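Ascorbate-specific PTS system EIIA component (Streptococcus pyogenes serotype M1, PDB 2OQT) is probably the phosphate-carrying IIA component of the phosphotransferase system that takes up ascorbate and phosphorylates it during transport. Local coordinates at residues Val100-Ala105 against Pro118-Leu123; Pro57-Val60 against Met65-Pro68. All blocks are in the same frame, centred on the assembly; numbering follows the deposited sequence.

Contact 1: residues Val100-Ala105 against Pro118-Leu123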
loop_
_atom_site.group_PDB
_atom_site.type_symbol
_atom_site.label_atom_id
_atom_site.label_comp_id
_atom_site.label_asym_id
_atom_site.label_seq_id
_atom_site.Cartn_x
_atom_site.Cartn_y
_atom_site.Cartn_z
ATOM N N VAL A 100 5.766 4.617 -4.098
ATOM C CA VAL A 100 4.495 3.906 -4.109
ATOM C C VAL A 100 4.207 3.122 -2.826
ATOM O O VAL A 100 4.935 2.216 -2.447
ATOM C CB VAL A 100 4.386 3.000 -5.359
ATOM C CG1 VAL A 100 3.007 2.308 -5.429
ATOM C CG2 VAL A 100 4.670 3.829 -6.637
ATOM N N LEU A 101 3.103 3.470 -2.184
ATOM C CA LEU A 101 2.620 2.774 -0.975
ATOM C C LEU A 101 1.359 1.956 -1.241
ATOM O O LEU A 101 0.279 2.505 -1.586
ATOM C CB LEU A 101 2.374 3.774 0.151
ATOM C CG LEU A 101 3.661 4.532 0.556
ATOM C CD1 LEU A 101 3.858 5.816 -0.272
ATOM C CD2 LEU A 101 3.693 4.815 2.062
ATOM N N LEU A 102 1.537 0.640 -1.102
ATOM C CA LEU A 102 0.450 -0.325 -1.056
ATOM C C LEU A 102 0.129 -0.811 0.368
ATOM O O LEU A 102 0.589 -1.856 0.813
ATOM C CB LEU A 102 0.774 -1.525 -1.937
ATOM C CG LEU A 102 -0.428 -1.997 -2.743
ATOM C CD1 LEU A 102 0.036 -2.574 -4.066
ATOM C CD2 LEU A 102 -1.246 -2.986 -1.971
ATOM N N THR A 103 -0.666 -0.029 1.071
ATOM C CA THR A 103 -1.312 -0.435 2.304
ATOM C C THR A 103 -2.102 -1.720 2.268
ATOM O O THR A 103 -2.906 -1.969 1.371
ATOM C CB THR A 103 -2.223 0.671 2.724
ATOM O OG1 THR A 103 -1.426 1.840 2.637
ATOM C CG2 THR A 103 -2.728 0.475 4.156
ATOM N N LEU A 104 -1.909 -2.482 3.320
ATOM C CA LEU A 104 -2.527 -3.770 3.459
ATOM C C LEU A 104 -3.213 -3.826 4.799
ATOM O O LEU A 104 -2.590 -3.511 5.791
ATOM C CB LEU A 104 -1.402 -4.794 3.453
ATOM C CG LEU A 104 -1.648 -6.258 3.735
ATOM C CD1 LEU A 104 -0.267 -6.868 3.823
ATOM C CD2 LEU A 104 -2.307 -6.461 5.006
ATOM N N ALA A 105 -4.483 -4.209 4.853
ATOM C CA ALA A 105 -5.137 -4.426 6.159
ATOM C C ALA A 105 -5.789 -5.783 6.259
ATOM O O ALA A 105 -6.473 -6.261 5.322
ATOM C CB ALA A 105 -6.152 -3.304 6.496
ATOM N N PRO A 118 2.563 -12.233 -1.961
ATOM C CA PRO A 118 2.693 -12.795 -3.307
ATOM C C PRO A 118 2.051 -11.912 -4.379
ATOM O O PRO A 118 2.661 -11.708 -5.431
ATOM C CB PRO A 118 1.975 -14.140 -3.210
ATOM C CG PRO A 118 1.973 -14.478 -1.785
ATOM C CD PRO A 118 1.957 -13.201 -1.026
ATOM N N GLN A 119 0.862 -11.369 -4.104
ATOM C CA GLN A 119 0.176 -10.512 -5.062
ATOM C C GLN A 119 0.958 -9.224 -5.269
ATOM O O GLN A 119 1.158 -8.779 -6.403
ATOM C CB GLN A 119 -1.257 -10.211 -4.602
ATOM C CG GLN A 119 -2.230 -11.388 -4.741
ATOM C CD GLN A 119 -3.661 -11.074 -4.292
ATOM O OE1 GLN A 119 -4.436 -10.432 -5.024
ATOM N NE2 GLN A 119 -4.028 -11.556 -3.090
ATOM N N ILE A 120 1.422 -8.637 -4.167
ATOM C CA ILE A 120 2.118 -7.341 -4.204
ATOM C C ILE A 120 3.418 -7.517 -4.976
ATOM O O ILE A 120 3.743 -6.728 -5.872
ATOM C CB ILE A 120 2.450 -6.820 -2.783
ATOM C CG1 ILE A 120 1.251 -6.946 -1.828
ATOM C CG2 ILE A 120 2.957 -5.377 -2.824
ATOM C CD1 ILE A 120 0.455 -5.709 -1.662
ATOM N N VAL A 121 4.149 -8.574 -4.608
ATOM C CA VAL A 121 5.401 -8.946 -5.252
ATOM C C VAL A 121 5.266 -8.972 -6.769
ATOM O O VAL A 121 6.123 -8.439 -7.457
ATOM C CB VAL A 121 5.918 -10.296 -4.732
ATOM C CG1 VAL A 121 7.039 -10.814 -5.607
ATOM C CG2 VAL A 121 6.428 -10.143 -3.302
ATOM N N ALA A 122 4.173 -9.570 -7.255
ATOM C CA ALA A 122 3.883 -9.763 -8.672
ATOM C C ALA A 122 3.707 -8.456 -9.422
ATOM O O ALA A 122 4.220 -8.299 -10.541
ATOM C CB ALA A 122 2.665 -10.642 -8.842
ATOM N N LEU A 123 2.997 -7.510 -8.811
ATOM C CA LEU A 123 2.784 -6.183 -9.420
ATOM C C LEU A 123 4.096 -5.454 -9.608
ATOM O O LEU A 123 4.309 -4.761 -10.613
ATOM C CB LEU A 123 1.850 -5.327 -8.563
ATOM C CG LEU A 123 1.544 -3.908 -9.059
ATOM C CD1 LEU A 123 0.681 -3.898 -10.319
ATOM C CD2 LEU A 123 0.862 -3.111 -7.957
#
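Leu102 and Ile120 reach toward each other and meet tip to tip. The closest approach is between Leu102 CD2 and Ile120 CD1, at 3.2 Å. That is short for two methyl groups, and the value is best taken as doubtful. Leu102 CD1 lies 4.0 Å from the same Ile120 CD1. Ile120 CD1 thus faces both methyls at the fork of the leucine. Both leucine torsions are off staggered values (chi1 -138°, chi2 148°), so the exact placing of the methyls is uncertain too. In Ile120 the CG2 branch is anti to the backbone N. CG1 therefore swings to the N side and carries CD1 toward the strand, with chi2 also off a staggered value at -98°.

The contact joins strand 97-105 to helix 111-124, which comes next in the chain and packs on one side of the mixed sheet of this EIIA domain. Leu102 lies where the strand is interrupted. Its backbone still bonds to Ala66 of the neighbouring strand 64-66, while Thr103 bonds to Ala82 on the other side. The backbones stay well apart, with Leu102 CA 7.9 Å from Ile120 CA. Side chains alone bridge that distance, and no hydrogen bond crosses it.

Leu123, one helical turn after Ile120, adds a smaller touch. Its CD2 approaches Leu102 CD1 at 4.0 Å, and the two leucine side chains run at a slant to each other. Phe81 of strand 80-86 touches both Leu102 and Ile120, and Phe124 also packs on Leu102. Leu123 also touches Val146 and Ser149 of helix 139-149.

Contact 2: residues Pro57-Val60 against Met65-Pro68; sequences PYYV and MAMP
Tyr59 lays one ring face against the backbone of Pro68, and Ala66 meets the same ring at its edge. The ring belongs to a type I beta turn, Pro57 to Val60, that leads from helix 42-55 toward strand 64-66. After the turn the chain doubles back, so that Tyr59 and Val60 lie beside Met67 and Ala66, at the end of strand 64-66.

The Pro68 contact is a CH-pi interaction. Pro68 CA lies 3.9 Å from the centroid of the Tyr59 ring, 20° off the ring normal and displaced toward the CD2 side. Ala66 CB sits in the ring plane, 3.8 Å from Tyr59 CD2. At the other edge, Tyr59 CD1 stands over the centre of the Tyr58 ring. Tyr59 CG lies between its backbone N and carbonyl carbon (chi1 45°), which turns the ring toward Pro68. Tyr59 OH and Thr52 OG1 of helix 42-55 share a hydrogen bond, which holds the phenol end.

The backbone of Tyr59 is tied as well. Met67 N donates to Tyr59 O at 3.0 Å, almost straight at 174°. The same oxygen has Ala66 CA nearby, in a CA-H...O contact of 3.6 Å. Met65 and Met67 are both modelled as selenomethionine. The Met65 chain is bent at its second and third torsions. Its CE is modelled 3.1 Å from Tyr59 O, too short to rely on.

Val60 mostly points its side chain elsewhere, onto Val98 of strand 97-105. Even so, Val60 CG1 comes to 3.3 Å from Met65 O, while Val60 CG2 faces Ala66 CB.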
loop_
_atom_site.group_PDB
_atom_site.type_symbol
_atom_site.label_atom_id
_atom_site.label_comp_id
_atom_site.label_asym_id
_atom_site.label_seq_id
_atom_site.Cartn_x
_atom_site.Cartn_y
_atom_site.Cartn_z
ATOM N N PRO A 57 11.252 0.495 9.487
ATOM C CA PRO A 57 10.378 0.395 8.319
ATOM C C PRO A 57 10.364 -1.001 7.630
ATOM O O PRO A 57 10.720 -1.119 6.447
ATOM C CB PRO A 57 10.946 1.453 7.391
ATOM C CG PRO A 57 12.369 1.530 7.751
ATOM C CD PRO A 57 12.449 1.302 9.219
ATOM N N TYR A 58 9.881 -2.020 8.348
ATOM C CA TYR A 58 9.903 -3.420 7.892
ATOM C C TYR A 58 9.105 -3.679 6.609
ATOM O O TYR A 58 9.405 -4.611 5.886
ATOM C CB TYR A 58 9.418 -4.377 9.008
ATOM C CG TYR A 58 8.091 -3.994 9.590
ATOM C CD1 TYR A 58 6.916 -4.598 9.155
ATOM C CD2 TYR A 58 7.998 -3.008 10.581
ATOM C CE1 TYR A 58 5.672 -4.234 9.694
ATOM C CE2 TYR A 58 6.779 -2.620 11.122
ATOM C CZ TYR A 58 5.610 -3.230 10.674
ATOM O OH TYR A 58 4.394 -2.859 11.228
ATOM N N TYR A 59 8.090 -2.881 6.317
ATOM C CA TYR A 59 7.242 -3.152 5.147
ATOM C C TYR A 59 7.746 -2.510 3.863
ATOM O O TYR A 59 7.071 -2.523 2.849
ATOM C CB TYR A 59 5.809 -2.705 5.438
ATOM C CG TYR A 59 5.808 -1.375 6.076
ATOM C CD1 TYR A 59 5.735 -1.267 7.455
ATOM C CD2 TYR A 59 5.968 -0.219 5.317
ATOM C CE1 TYR A 59 5.786 -0.045 8.065
ATOM C CE2 TYR A 59 6.023 1.013 5.923
ATOM C CZ TYR A 59 5.925 1.095 7.299
ATOM O OH TYR A 59 5.982 2.294 7.950
ATOM N N VAL A 60 8.928 -1.928 3.903
ATOM C CA VAL A 60 9.540 -1.368 2.696
ATOM C C VAL A 60 10.412 -2.438 2.003
ATOM O O VAL A 60 11.610 -2.457 2.156
ATOM C CB VAL A 60 10.383 -0.139 3.015
ATOM C CG1 VAL A 60 10.616 0.612 1.760
ATOM C CG2 VAL A 60 9.702 0.746 4.043
HETATM N N MSE A 65 8.902 1.200 -3.092
HETATM C CA MSE A 65 7.564 0.830 -2.596
HETATM C C MSE A 65 7.565 0.478 -1.122
HETATM O O MSE A 65 8.531 -0.118 -0.634
HETATM C CB MSE A 65 6.956 -0.341 -3.379
HETATM C CG MSE A 65 7.563 -1.705 -3.058
HETATM SE SE MSE A 65 6.706 -2.854 -1.652
HETATM C CE MSE A 65 7.782 -2.454 -0.118
ATOM N N ALA A 66 6.490 0.867 -0.427
ATOM C CA ALA A 66 6.172 0.351 0.912
ATOM C C ALA A 66 4.813 -0.307 0.849
ATOM O O ALA A 66 3.957 0.144 0.130
ATOM C CB ALA A 66 6.161 1.443 1.914
HETATM N N MSE A 67 4.623 -1.377 1.599
HETATM C CA MSE A 67 3.296 -1.925 1.831
HETATM C C MSE A 67 2.927 -1.819 3.316
HETATM O O MSE A 67 2.970 -2.792 4.066
HETATM C CB MSE A 67 3.206 -3.354 1.327
HETATM C CG MSE A 67 4.499 -4.055 1.547
HETATM SE SE MSE A 67 4.389 -5.967 1.422
HETATM C CE MSE A 67 2.426 -6.192 1.816
ATOM N N PRO A 68 2.514 -0.611 3.728
ATOM C CA PRO A 68 2.324 -0.260 5.148
ATOM C C PRO A 68 1.281 -1.116 5.788
ATOM O O PRO A 68 0.234 -1.299 5.213
ATOM C CB PRO A 68 1.858 1.189 5.088
ATOM C CG PRO A 68 2.321 1.665 3.782
ATOM C CD PRO A 68 2.197 0.523 2.848
#

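How the contacts relate
Contact 2 comes first along the chain and closes before contact 1 opens. Their centres are about 9 Å apart. They share the mixed sheet, where strands 64-66 and 97-105 run side by side in parallel. The join is direct: Leu102 N lies 2.8 Å from Ala66 O, and Ala66 N lies 2.9 Å from Val100 O, both probable hydrogen bonds. Contact 2 sets the turn after helix 42-55 against the first of these strands, and contact 1 sets helix 111-124 against the second. Met67 of contact 2 also touches Ile120 of contact 1, so the two buried contacts adjoin in side chains as well as in the sheet.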